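Local coordinates for protein beta-galactosidase (Bacillus circulans, PDB 4MAD) that probably hydrolyses terminal non-reducing beta-D-galactose residues from beta-D-galactosides, as a member of glycosyl hydrolase family 35, at residues 204-210 and 233-237; 272-277 and 335-339; 329-333 and 344-348. All coordinates share one frame; numbering follows the deposited sequence.

How the interactions relate
All three contacts lie on the outer layer of the (beta/alpha)8 barrel, and all are partly buried, each mixing buried and exposed side chains. Interactions 2 and 3 share helix 327-339: its later turns face helix 265-276, while its earlier turns receive the chain leading out of the barrel. Interaction 1 joins other elements, helices 206-212 and 227-237, with its centre about 24 Å from that of interaction 2. Interaction 1 is mainly a leucine on a tyrosine ring; interaction 2 repeats that pairing but adds a salt-bridge network centred on E273; interaction 3 is leucines against two aromatic rings and a guanidinium face.

Interaction 1: residues 204-210 and 233-237; sequences PEPSMLS and QLKQY
Y237 leans across from helix 227-237 onto L209 of helix 206-212, and it has the largest single share of the buried surface, ahead of L209 and Q233. With chi1 at -64°, CG stands opposite the tyrosine's own carbonyl carbon, which sends the ring from CB out toward the neighbouring helix. From there the ring atoms gather round a single methylene: L209 CB sits 3.9 Å from the centroid of the Y237 ring, almost exactly on the ring normal, a CH-pi contact over one face. On the same residue, L209 CD1 lies by the CD2-CE2 side of the ring, 3.6 Å from Y237 CD2. Y237 CE1 instead lies 3.8 Å from S210 OG. At the tip, Y237 OH reaches P206 CA at 3.3 Å and touches CB beside it.

The S210 hydroxyl is committed to its own helix, since S210 OG donates to P206 O at 3.0 Å from above the carbonyl plane, while S210 N reaches that oxygen from the opposite face. At the start of helix 206-212, P206 meets the bent side chain of Q233: Q233 NE2 lies 3.5 Å from P206 CD, the two side chains crossing at about a right angle, and Q233 CG rests against P204 O. Behind the tyrosine contact, L209 and L234 both touch E219 of barrel strand 218-223. P204 follows the preceding barrel strand, its side chain about 7 Å from that of the predicted proton donor E171.

No hydrogen bond joins the two segments. Their hold on each other therefore rests on ring shape and van der Waals contact, with the Q233 chain packed by carbon and NE2 against the prolines, and the S210 hydroxyl bonded to its own helix.

Interaction 2: residues 272-277 and 335-339; sequences LEEILK and VFEKY
Y339, E273 and L276 contribute the most surface to this meeting of helices 265-276 and 327-339. The Y339 ring is covered on one face by L276, whose CB stands 4.1 Å from the ring centroid in a CH-pi contact. Farther along the leucine, L276 CD1 meets Y339 CD2 at 3.6 Å and also leans on V335 CG1, so that its methyl fills the corner between the two partners. At the edge of the same ring, near its plane, lies the carboxylate of E273, turned 67° from the ring. Y339 OH donates to E273 OE1; the modelled separation of 2.4 Å is very short, and that exact length is doubtful.

E273 reaches this point by bending at chi2 (-88°), which swings its carboxylate across the gap. There it gathers two lysines. K338 NZ comes from the other helix and meets E273 OE2 on the syn side at 2.8 Å, while K277 NZ, from four residues farther along the same segment, approaches E273 OE1 from above the carboxylate plane at 3.0 Å. Each oxygen thus has a lysine, and OE1 has the tyrosine hydroxyl too. K277 NZ and K338 NZ are 4.9 Å apart. The carboxylate probably eases the repulsion between them, though it can balance only one full charge.

Beside this polar cluster, L272 CD2 meets V335 CG1 tip to tip at 3.7 Å. L272 and F336 both continue inward to F284 of strand 281-284. The short helical segments run nearly parallel, 16° apart, as expected of neighbouring outer helices in a (beta/alpha)8 barrel: one follows the seventh barrel strand and the other the eighth, with hydrophobic side chains toward the sheet and a salt-bridge network farther out.

Interaction 3: residues 329-333 and 344-348; sequences FYAVR and ELNLP
L345 lies across the guanidinium of R333, and its two methyls spread apart to meet separate neighbours. Over the flat group, L345 CB stands above the centre of one face, while L345 CD1 comes to 3.6 Å from R333 NE. In R333, a chi1 of 167° sends CG away from the backbone N, and the chain runs outward before it bends at chi3.

Among the apolar contacts, L345 meets aromatic edges. L345 CD2 touches Y330 CE1 at 3.7 Å, near the ring plane, and L345 CD1 lies more distantly at the edge of F329. L347 takes the next place along: its CD2 is 4.1 Å from F329 CZ, and its CD1 sets a methyl against a hydroxyl, 3.7 Å from Y330 OH. F329 CD2 in turn covers one face of the Y330 ring, so the two aromatics back each other.

The polar bonds lead beyond the pair of segments. R333 NE donates to A57 O of helix 48-58, and R333 NH2 to P343 O. A leucine in its place would probably leave both carbonyls without these donors and uncover the flank of L345.

With no hydrogen bond between the segments themselves, the outgoing chain is held to helix 327-339 by leucine side chains, while the arginine offers its flat face to L345 and its N-H groups bond to A57 and to P343, just ahead of E344.

Interaction 1: residues 204-210 and 233-237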
ATOM      1  N   PRO A 204     -20.314  -7.585   8.299  1.00 15.81           N
ATOM      2  CA  PRO A 204     -21.466  -8.028   9.072  1.00 17.86           C
ATOM      3  C   PRO A 204     -22.455  -8.798   8.230  1.00 19.73           C
ATOM      4  O   PRO A 204     -23.524  -8.341   8.055  1.00 22.47           O
ATOM      5  CB  PRO A 204     -22.124  -6.710   9.488  1.00 17.72           C
ATOM      6  CG  PRO A 204     -21.737  -5.757   8.521  1.00 20.14           C
ATOM      7  CD  PRO A 204     -20.391  -6.170   7.980  1.00 16.85           C
ATOM      8  N   GLU A 205     -22.057  -9.938   7.715  1.00 19.89           N
ATOM      9  CA  GLU A 205     -22.878 -10.708   6.803  1.00 21.84           C
ATOM     10  C   GLU A 205     -22.706 -12.125   7.235  1.00 21.73           C
ATOM     11  O   GLU A 205     -21.662 -12.496   7.648  1.00 20.66           O
ATOM     12  CB  GLU A 205     -22.411 -10.512   5.353  1.00 22.72           C
ATOM     13  CG  GLU A 205     -22.487  -9.101   4.958  1.00 28.26           C
ATOM     14  CD  GLU A 205     -21.875  -8.749   3.619  1.00 39.85           C
ATOM     15  OE1 GLU A 205     -21.929  -9.541   2.710  1.00 27.67           O
ATOM     16  OE2 GLU A 205     -21.379  -7.609   3.513  1.00 45.77           O
ATOM     17  N   PRO A 206     -23.730 -12.923   7.067  1.00 22.72           N
ATOM     18  CA  PRO A 206     -23.649 -14.268   7.581  1.00 23.90           C
ATOM     19  C   PRO A 206     -22.484 -15.060   6.996  1.00 21.61           C
ATOM     20  O   PRO A 206     -21.808 -15.721   7.712  1.00 21.88           O
ATOM     21  CB  PRO A 206     -24.991 -14.869   7.151  1.00 23.83           C
ATOM     22  CG  PRO A 206     -25.863 -13.802   7.134  1.00 27.34           C
ATOM     23  CD  PRO A 206     -25.115 -12.579   6.742  1.00 23.87           C
ATOM     24  N   SER A 207     -22.248 -14.952   5.712  1.00 20.46           N
ATOM     25  CA  SER A 207     -21.158 -15.707   5.129  1.00 21.04           C
ATOM     26  C   SER A 207     -19.846 -15.287   5.773  1.00 18.87           C
ATOM     27  O   SER A 207     -19.022 -16.075   6.044  1.00 17.94           O
ATOM     28  CB  SER A 207     -21.072 -15.507   3.632  1.00 19.60           C
ATOM     29  OG  SER A 207     -20.682 -14.215   3.321  1.00 23.05           O
ATOM     30  N   MET A 208     -19.660 -13.998   5.946  1.00 17.79           N
ATOM     31  CA  MET A 208     -18.415 -13.518   6.510  1.00 17.47           C
ATOM     32  C   MET A 208     -18.181 -13.890   7.971  1.00 18.91           C
ATOM     33  O   MET A 208     -17.128 -14.211   8.371  1.00 19.15           O
ATOM     34  CB  MET A 208     -18.293 -12.014   6.310  1.00 13.88           C
ATOM     35  CG  MET A 208     -18.340 -11.638   4.860  1.00 18.30           C
ATOM     36  SD  MET A 208     -18.521  -9.871   4.710  1.00 23.47           S
ATOM     37  CE  MET A 208     -18.244  -9.665   2.965  1.00 24.57           C
ATOM     38  N   LEU A 209     -19.209 -13.743   8.756  1.00 18.48           N
ATOM     39  CA  LEU A 209     -19.151 -14.135  10.132  1.00 18.18           C
ATOM     40  C   LEU A 209     -18.979 -15.652  10.301  1.00 19.44           C
ATOM     41  O   LEU A 209     -18.260 -16.097  11.138  1.00 18.66           O
ATOM     42  CB  LEU A 209     -20.380 -13.661  10.873  1.00 17.38           C
ATOM     43  CG  LEU A 209     -20.539 -12.164  10.872  1.00 21.43           C
ATOM     44  CD1 LEU A 209     -21.886 -11.806  11.291  1.00 24.38           C
ATOM     45  CD2 LEU A 209     -19.556 -11.628  11.873  1.00 18.62           C
ATOM     46  N   SER A 210     -19.674 -16.428   9.501  1.00 19.24           N
ATOM     47  CA  SER A 210     -19.466 -17.864   9.608  1.00 22.79           C
ATOM     48  C   SER A 210     -18.039 -18.257   9.234  1.00 20.66           C
ATOM     49  O   SER A 210     -17.444 -19.063   9.850  1.00 24.38           O
ATOM     50  CB  SER A 210     -20.460 -18.684   8.777  1.00 23.90           C
ATOM     51  OG  SER A 210     -21.769 -18.404   9.086  1.00 27.34           O
ATOM     52  N   GLN A 233     -26.575  -7.888  13.183  1.00 19.97           N
ATOM     53  CA  GLN A 233     -26.049  -9.085  12.564  1.00 19.83           C
ATOM     54  C   GLN A 233     -25.012  -9.732  13.418  1.00 19.00           C
ATOM     55  O   GLN A 233     -25.064 -10.884  13.623  1.00 21.04           O
ATOM     56  CB  GLN A 233     -25.428  -8.787  11.222  1.00 20.62           C
ATOM     57  CG  GLN A 233     -26.309  -9.060  10.131  1.00 32.76           C
ATOM     58  CD  GLN A 233     -26.612 -10.528   9.980  1.00 32.12           C
ATOM     59  OE1 GLN A 233     -26.326 -11.333  10.817  1.00 45.52           O
ATOM     60  NE2 GLN A 233     -27.169 -10.846   8.941  1.00 42.69           N
ATOM     61  N   LEU A 234     -24.120  -8.926  13.955  1.00 17.27           N
ATOM     62  CA  LEU A 234     -23.102  -9.403  14.849  1.00 16.74           C
ATOM     63  C   LEU A 234     -23.720 -10.058  16.071  1.00 19.51           C
ATOM     64  O   LEU A 234     -23.335 -11.119  16.426  1.00 20.58           O
ATOM     65  CB  LEU A 234     -22.193  -8.280  15.296  1.00 16.45           C
ATOM     66  CG  LEU A 234     -21.170  -8.533  16.388  1.00 13.92           C
ATOM     67  CD1 LEU A 234     -20.321  -9.644  16.001  1.00 17.17           C
ATOM     68  CD2 LEU A 234     -20.378  -7.380  16.740  1.00 15.96           C
ATOM     69  N   LYS A 235     -24.752  -9.456  16.628  1.00 20.12           N
ATOM     70  CA  LYS A 235     -25.405 -10.020  17.791  1.00 23.51           C
ATOM     71  C   LYS A 235     -26.076 -11.393  17.600  1.00 25.29           C
ATOM     72  O   LYS A 235     -26.271 -12.110  18.543  1.00 25.12           O
ATOM     73  CB  LYS A 235     -26.332  -9.004  18.441  1.00 23.84           C
ATOM     74  CG  LYS A 235     -25.560  -7.956  19.166  1.00 25.55           C
ATOM     75  CD  LYS A 235     -26.394  -7.179  20.075  1.00 37.33           C
ATOM     76  CE  LYS A 235     -26.802  -5.969  19.426  1.00 35.88           C
ATOM     77  NZ  LYS A 235     -27.847  -5.254  20.125  1.00 37.76           N
ATOM     78  N   GLN A 236     -26.390 -11.743  16.375  1.00 24.53           N
ATOM     79  CA  GLN A 236     -26.818 -13.083  16.070  1.00 24.20           C
ATOM     80  C   GLN A 236     -25.787 -14.136  16.315  1.00 22.67           C
ATOM     81  O   GLN A 236     -26.122 -15.238  16.585  1.00 26.63           O
ATOM     82  CB  GLN A 236     -27.362 -13.204  14.690  1.00 23.74           C
ATOM     83  CG  GLN A 236     -28.394 -12.252  14.477  1.00 30.80           C
ATOM     84  CD  GLN A 236     -29.490 -12.837  13.782  1.00 48.22           C
ATOM     85  OE1 GLN A 236     -29.421 -13.050  12.605  1.00 50.33           O
ATOM     86  NE2 GLN A 236     -30.531 -13.153  14.503  1.00 54.14           N
ATOM     87  N   TYR A 237     -24.553 -13.799  16.110  1.00 20.47           N
ATOM     88  CA  TYR A 237     -23.466 -14.696  16.361  1.00 21.93           C
ATOM     89  C   TYR A 237     -22.769 -14.521  17.716  1.00 22.30           C
ATOM     90  O   TYR A 237     -22.088 -15.386  18.159  1.00 23.98           O
ATOM     91  CB  TYR A 237     -22.441 -14.591  15.223  1.00 22.01           C
ATOM     92  CG  TYR A 237     -22.946 -15.016  13.873  1.00 22.61           C
ATOM     93  CD1 TYR A 237     -22.541 -16.198  13.326  1.00 30.35           C
ATOM     94  CD2 TYR A 237     -23.788 -14.235  13.154  1.00 22.77           C
ATOM     95  CE1 TYR A 237     -22.981 -16.592  12.142  1.00 33.50           C
ATOM     96  CE2 TYR A 237     -24.259 -14.631  11.967  1.00 27.57           C
ATOM     97  CZ  TYR A 237     -23.851 -15.807  11.457  1.00 36.35           C
ATOM     98  OH  TYR A 237     -24.263 -16.218  10.226  1.00 43.25           O
TER

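Interaction 2: residues 272-277 and 335-339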
ATOM      1  N   LEU A 272     -21.278   7.845  13.179  1.00 14.78           N
ATOM      2  CA  LEU A 272     -20.526   7.741  14.390  1.00 14.86           C
ATOM      3  C   LEU A 272     -21.471   7.759  15.583  1.00 16.77           C
ATOM      4  O   LEU A 272     -21.333   7.013  16.470  1.00 15.47           O
ATOM      5  CB  LEU A 272     -19.549   8.897  14.503  1.00 14.22           C
ATOM      6  CG  LEU A 272     -18.803   9.056  15.818  1.00 17.17           C
ATOM      7  CD1 LEU A 272     -18.093   7.840  16.088  1.00 15.69           C
ATOM      8  CD2 LEU A 272     -17.887  10.162  15.784  1.00 14.75           C
ATOM      9  N   GLU A 273     -22.445   8.651  15.562  1.00 18.07           N
ATOM     10  CA  GLU A 273     -23.434   8.742  16.626  1.00 19.67           C
ATOM     11  C   GLU A 273     -24.198   7.441  16.724  1.00 19.70           C
ATOM     12  O   GLU A 273     -24.464   6.965  17.779  1.00 17.57           O
ATOM     13  CB  GLU A 273     -24.410   9.887  16.394  1.00 22.57           C
ATOM     14  CG  GLU A 273     -23.848  11.226  16.629  1.00 27.75           C
ATOM     15  CD  GLU A 273     -23.990  11.649  18.078  1.00 32.94           C
ATOM     16  OE1 GLU A 273     -24.401  10.830  18.883  1.00 33.37           O
ATOM     17  OE2 GLU A 273     -23.692  12.782  18.389  1.00 33.93           O
ATOM     18  N   GLU A 274     -24.495   6.847  15.579  1.00 18.56           N
ATOM     19  CA  GLU A 274     -25.224   5.606  15.555  1.00 18.70           C
ATOM     20  C   GLU A 274     -24.408   4.580  16.303  1.00 17.77           C
ATOM     21  O   GLU A 274     -24.929   3.782  16.977  1.00 18.52           O
ATOM     22  CB  GLU A 274     -25.487   5.149  14.120  1.00 20.55           C
ATOM     23  CG  GLU A 274     -26.707   4.343  13.919  1.00 28.07           C
ATOM     24  CD  GLU A 274     -26.824   3.701  12.510  1.00 34.40           C
ATOM     25  OE1 GLU A 274     -25.994   3.971  11.636  1.00 33.49           O
ATOM     26  OE2 GLU A 274     -27.750   2.920  12.325  1.00 28.24           O
ATOM     27  N   ILE A 275     -23.124   4.593  16.086  1.00 13.82           N
ATOM     28  CA  ILE A 275     -22.274   3.643  16.734  1.00 15.45           C
ATOM     29  C   ILE A 275     -22.218   3.884  18.225  1.00 15.09           C
ATOM     30  O   ILE A 275     -22.354   2.994  18.985  1.00 17.00           O
ATOM     31  CB  ILE A 275     -20.844   3.718  16.196  1.00 13.29           C
ATOM     32  CG1 ILE A 275     -20.814   3.228  14.758  1.00 15.11           C
ATOM     33  CG2 ILE A 275     -19.903   2.966  17.064  1.00 15.00           C
ATOM     34  CD1 ILE A 275     -19.502   3.329  14.079  1.00 14.64           C
ATOM     35  N   LEU A 276     -21.964   5.113  18.590  1.00 14.33           N
ATOM     36  CA  LEU A 276     -21.697   5.463  19.971  1.00 14.41           C
ATOM     37  C   LEU A 276     -22.920   5.256  20.889  1.00 15.66           C
ATOM     38  O   LEU A 276     -22.783   4.887  22.014  1.00 18.13           O
ATOM     39  CB  LEU A 276     -21.107   6.866  20.057  1.00 14.56           C
ATOM     40  CG  LEU A 276     -19.805   7.133  19.317  1.00 12.89           C
ATOM     41  CD1 LEU A 276     -19.407   8.568  19.422  1.00 16.63           C
ATOM     42  CD2 LEU A 276     -18.759   6.275  19.924  1.00 16.36           C
ATOM     43  N   LYS A 277     -24.086   5.551  20.353  1.00 15.39           N
ATOM     44  CA  LYS A 277     -25.353   5.487  21.081  1.00 17.80           C
ATOM     45  C   LYS A 277     -25.666   4.047  21.470  1.00 16.99           C
ATOM     46  O   LYS A 277     -26.390   3.805  22.343  1.00 18.69           O
ATOM     47  CB  LYS A 277     -26.490   6.103  20.283  1.00 16.58           C
ATOM     48  CG  LYS A 277     -26.478   7.630  20.189  1.00 17.87           C
ATOM     49  CD  LYS A 277     -27.888   8.182  20.062  1.00 28.86           C
ATOM     50  CE  LYS A 277     -27.970   9.679  19.902  1.00 29.88           C
ATOM     51  NZ  LYS A 277     -27.318  10.094  18.672  1.00 30.78           N
ATOM     52  N   VAL A 335     -18.198  15.386  18.534  1.00 17.25           N
ATOM     53  CA  VAL A 335     -18.963  14.255  18.921  1.00 18.41           C
ATOM     54  C   VAL A 335     -18.333  13.517  20.091  1.00 20.46           C
ATOM     55  O   VAL A 335     -18.977  13.191  21.015  1.00 21.04           O
ATOM     56  CB  VAL A 335     -19.163  13.281  17.793  1.00 19.76           C
ATOM     57  CG1 VAL A 335     -19.817  12.092  18.269  1.00 22.14           C
ATOM     58  CG2 VAL A 335     -19.945  13.889  16.693  1.00 19.55           C
ATOM     59  N   PHE A 336     -17.042  13.344  20.052  1.00 18.73           N
ATOM     60  CA  PHE A 336     -16.382  12.621  21.107  1.00 21.63           C
ATOM     61  C   PHE A 336     -16.639  13.323  22.434  1.00 20.81           C
ATOM     62  O   PHE A 336     -16.841  12.696  23.409  1.00 23.82           O
ATOM     63  CB  PHE A 336     -14.884  12.496  20.868  1.00 20.75           C
ATOM     64  CG  PHE A 336     -14.479  11.455  19.865  1.00 21.08           C
ATOM     65  CD1 PHE A 336     -15.358  10.568  19.313  1.00 22.74           C
ATOM     66  CD2 PHE A 336     -13.178  11.364  19.489  1.00 20.13           C
ATOM     67  CE1 PHE A 336     -14.920   9.637  18.430  1.00 21.97           C
ATOM     68  CE2 PHE A 336     -12.785  10.448  18.615  1.00 20.60           C
ATOM     69  CZ  PHE A 336     -13.647   9.605  18.079  1.00 19.10           C
ATOM     70  N   GLU A 337     -16.690  14.633  22.418  1.00 20.57           N
ATOM     71  CA  GLU A 337     -16.887  15.407  23.613  1.00 23.78           C
ATOM     72  C   GLU A 337     -18.228  15.120  24.291  1.00 22.77           C
ATOM     73  O   GLU A 337     -18.329  15.234  25.449  1.00 24.06           O
ATOM     74  CB  GLU A 337     -16.676  16.884  23.357  1.00 23.83           C
ATOM     75  CG  GLU A 337     -15.280  17.253  23.105  1.00 30.05           C
ATOM     76  CD  GLU A 337     -15.060  18.756  23.145  1.00 41.98           C
ATOM     77  OE1 GLU A 337     -15.533  19.439  22.253  1.00 45.05           O
ATOM     78  OE2 GLU A 337     -14.440  19.253  24.100  1.00 52.16           O
ATOM     79  N   LYS A 338     -19.239  14.749  23.549  1.00 21.55           N
ATOM     80  CA  LYS A 338     -20.494  14.301  24.126  1.00 21.86           C
ATOM     81  C   LYS A 338     -20.385  13.029  24.944  1.00 23.05           C
ATOM     82  O   LYS A 338     -21.201  12.776  25.753  1.00 22.30           O
ATOM     83  CB  LYS A 338     -21.551  14.077  23.086  1.00 20.72           C
ATOM     84  CG  LYS A 338     -21.940  15.245  22.376  1.00 25.76           C
ATOM     85  CD  LYS A 338     -22.865  14.923  21.241  1.00 30.75           C
ATOM     86  CE  LYS A 338     -24.091  14.196  21.649  1.00 26.24           C
ATOM     87  NZ  LYS A 338     -25.055  14.021  20.497  1.00 26.10           N
ATOM     88  N   TYR A 339     -19.404  12.210  24.636  1.00 21.72           N
ATOM     89  CA  TYR A 339     -19.301  10.877  25.183  1.00 23.29           C
ATOM     90  C   TYR A 339     -18.096  10.598  26.081  1.00 25.46           C
ATOM     91  O   TYR A 339     -18.086   9.658  26.778  1.00 27.68           O
ATOM     92  CB  TYR A 339     -19.403   9.846  24.087  1.00 22.55           C
ATOM     93  CG  TYR A 339     -20.679   9.933  23.301  1.00 21.33           C
ATOM     94  CD1 TYR A 339     -21.827   9.364  23.760  1.00 23.91           C
ATOM     95  CD2 TYR A 339     -20.729  10.572  22.103  1.00 24.38           C
ATOM     96  CE1 TYR A 339     -22.955   9.430  23.066  1.00 19.22           C
ATOM     97  CE2 TYR A 339     -21.856  10.663  21.411  1.00 23.01           C
ATOM     98  CZ  TYR A 339     -22.991  10.078  21.899  1.00 25.09           C
ATOM     99  OH  TYR A 339     -24.168  10.152  21.225  1.00 26.78           O
TER

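Interaction 3: residues 329-333 and 344-348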
ATOM      1  N   PHE A 329     -12.035  16.362  11.323  1.00 16.72           N
ATOM      2  CA  PHE A 329     -11.358  16.214  12.591  1.00 16.16           C
ATOM      3  C   PHE A 329     -12.082  16.982  13.704  1.00 17.43           C
ATOM      4  O   PHE A 329     -12.383  16.428  14.701  1.00 18.17           O
ATOM      5  CB  PHE A 329      -9.955  16.765  12.443  1.00 17.21           C
ATOM      6  CG  PHE A 329      -9.135  16.837  13.721  1.00 17.41           C
ATOM      7  CD1 PHE A 329      -8.168  15.917  13.991  1.00 20.58           C
ATOM      8  CD2 PHE A 329      -9.287  17.851  14.600  1.00 19.71           C
ATOM      9  CE1 PHE A 329      -7.425  16.003  15.122  1.00 20.68           C
ATOM     10  CE2 PHE A 329      -8.510  17.915  15.727  1.00 24.11           C
ATOM     11  CZ  PHE A 329      -7.593  16.996  15.962  1.00 18.94           C
ATOM     12  N   TYR A 330     -12.398  18.238  13.460  1.00 17.49           N
ATOM     13  CA  TYR A 330     -13.150  19.010  14.450  1.00 18.05           C
ATOM     14  C   TYR A 330     -14.542  18.446  14.715  1.00 19.34           C
ATOM     15  O   TYR A 330     -15.021  18.451  15.792  1.00 18.93           O
ATOM     16  CB  TYR A 330     -13.199  20.474  14.062  1.00 15.39           C
ATOM     17  CG  TYR A 330     -11.851  21.125  14.153  1.00 20.14           C
ATOM     18  CD1 TYR A 330     -11.249  21.340  15.372  1.00 28.02           C
ATOM     19  CD2 TYR A 330     -11.166  21.481  13.044  1.00 21.78           C
ATOM     20  CE1 TYR A 330     -10.030  21.927  15.463  1.00 27.00           C
ATOM     21  CE2 TYR A 330      -9.981  22.063  13.124  1.00 27.71           C
ATOM     22  CZ  TYR A 330      -9.398  22.285  14.326  1.00 28.65           C
ATOM     23  OH  TYR A 330      -8.192  22.861  14.337  1.00 29.98           O
ATOM     24  N   ALA A 331     -15.178  17.992  13.666  1.00 18.04           N
ATOM     25  CA  ALA A 331     -16.512  17.475  13.758  1.00 17.84           C
ATOM     26  C   ALA A 331     -16.584  16.222  14.648  1.00 18.66           C
ATOM     27  O   ALA A 331     -17.465  16.094  15.462  1.00 15.68           O
ATOM     28  CB  ALA A 331     -17.038  17.173  12.403  1.00 17.14           C
ATOM     29  N   VAL A 332     -15.641  15.324  14.430  1.00 17.96           N
ATOM     30  CA  VAL A 332     -15.443  14.134  15.204  1.00 16.84           C
ATOM     31  C   VAL A 332     -15.046  14.417  16.665  1.00 17.69           C
ATOM     32  O   VAL A 332     -15.520  13.814  17.565  1.00 16.29           O
ATOM     33  CB  VAL A 332     -14.396  13.231  14.534  1.00 17.15           C
ATOM     34  CG1 VAL A 332     -13.927  12.189  15.429  1.00 13.14           C
ATOM     35  CG2 VAL A 332     -14.929  12.659  13.307  1.00 17.82           C
ATOM     36  N   ARG A 333     -14.204  15.403  16.882  1.00 18.62           N
ATOM     37  CA  ARG A 333     -13.822  15.753  18.227  1.00 17.93           C
ATOM     38  C   ARG A 333     -15.041  16.236  18.996  1.00 18.95           C
ATOM     39  O   ARG A 333     -15.216  15.930  20.135  1.00 20.39           O
ATOM     40  CB  ARG A 333     -12.766  16.805  18.235  1.00 20.31           C
ATOM     41  CG  ARG A 333     -12.597  17.362  19.577  1.00 23.77           C
ATOM     42  CD  ARG A 333     -11.432  18.154  19.725  1.00 33.87           C
ATOM     43  NE  ARG A 333     -10.632  17.712  20.837  1.00 41.64           N
ATOM     44  CZ  ARG A 333     -10.678  18.218  22.053  1.00 40.53           C
ATOM     45  NH1 ARG A 333     -11.461  19.197  22.328  1.00 44.89           N
ATOM     46  NH2 ARG A 333      -9.907  17.762  22.973  1.00 37.03           N
ATOM     47  N   GLU A 344      -8.561  20.541  26.969  1.00 35.23           N
ATOM     48  CA  GLU A 344      -8.634  21.588  26.014  1.00 36.45           C
ATOM     49  C   GLU A 344      -7.803  21.132  24.857  1.00 36.08           C
ATOM     50  O   GLU A 344      -6.828  20.475  25.030  1.00 33.45           O
ATOM     51  CB  GLU A 344      -8.041  22.853  26.558  1.00 35.67           C
ATOM     52  CG  GLU A 344      -8.665  24.072  25.998  1.00 46.26           C
ATOM     53  CD  GLU A 344      -7.906  25.367  26.278  1.00 56.43           C
ATOM     54  OE1 GLU A 344      -6.675  25.338  26.518  1.00 57.81           O
ATOM     55  OE2 GLU A 344      -8.560  26.421  26.237  1.00 57.90           O
ATOM     56  N   LEU A 345      -8.253  21.456  23.667  1.00 36.49           N
ATOM     57  CA  LEU A 345      -7.562  21.035  22.480  1.00 34.71           C
ATOM     58  C   LEU A 345      -6.276  21.791  22.395  1.00 34.46           C
ATOM     59  O   LEU A 345      -6.254  22.982  22.529  1.00 33.79           O
ATOM     60  CB  LEU A 345      -8.429  21.320  21.268  1.00 37.10           C
ATOM     61  CG  LEU A 345      -7.971  21.052  19.857  1.00 35.44           C
ATOM     62  CD1 LEU A 345      -7.820  19.622  19.671  1.00 33.44           C
ATOM     63  CD2 LEU A 345      -9.020  21.579  18.965  1.00 35.49           C
ATOM     64  N   ASN A 346      -5.200  21.066  22.193  1.00 33.37           N
ATOM     65  CA  ASN A 346      -3.894  21.645  22.032  1.00 33.48           C
ATOM     66  C   ASN A 346      -3.165  20.946  20.891  1.00 33.15           C
ATOM     67  O   ASN A 346      -2.798  19.812  21.001  1.00 35.33           O
ATOM     68  CB  ASN A 346      -3.172  21.474  23.355  1.00 35.45           C
ATOM     69  CG  ASN A 346      -1.761  21.928  23.329  1.00 38.78           C
ATOM     70  OD1 ASN A 346      -1.438  22.999  22.887  1.00 40.02           O
ATOM     71  ND2 ASN A 346      -0.914  21.109  23.856  1.00 44.96           N
ATOM     72  N   LEU A 347      -3.013  21.623  19.778  1.00 30.09           N
ATOM     73  CA  LEU A 347      -2.361  21.018  18.655  1.00 27.89           C
ATOM     74  C   LEU A 347      -0.917  21.461  18.548  1.00 29.18           C
ATOM     75  O   LEU A 347      -0.581  22.514  18.935  1.00 29.57           O
ATOM     76  CB  LEU A 347      -3.094  21.342  17.372  1.00 28.55           C
ATOM     77  CG  LEU A 347      -4.459  20.725  17.108  1.00 26.61           C
ATOM     78  CD1 LEU A 347      -5.222  21.443  16.098  1.00 24.42           C
ATOM     79  CD2 LEU A 347      -4.346  19.298  16.757  1.00 27.61           C
ATOM     80  N   PRO A 348      -0.113  20.658  17.894  1.00 27.71           N
ATOM     81  CA  PRO A 348       1.222  21.063  17.534  1.00 27.98           C
ATOM     82  C   PRO A 348       1.162  22.209  16.551  1.00 28.39           C
ATOM     83  O   PRO A 348       0.175  22.396  15.934  1.00 25.62           O
ATOM     84  CB  PRO A 348       1.754  19.844  16.806  1.00 28.22           C
ATOM     85  CG  PRO A 348       0.963  18.777  17.203  1.00 28.98           C
ATOM     86  CD  PRO A 348      -0.364  19.270  17.509  1.00 26.39           C
TER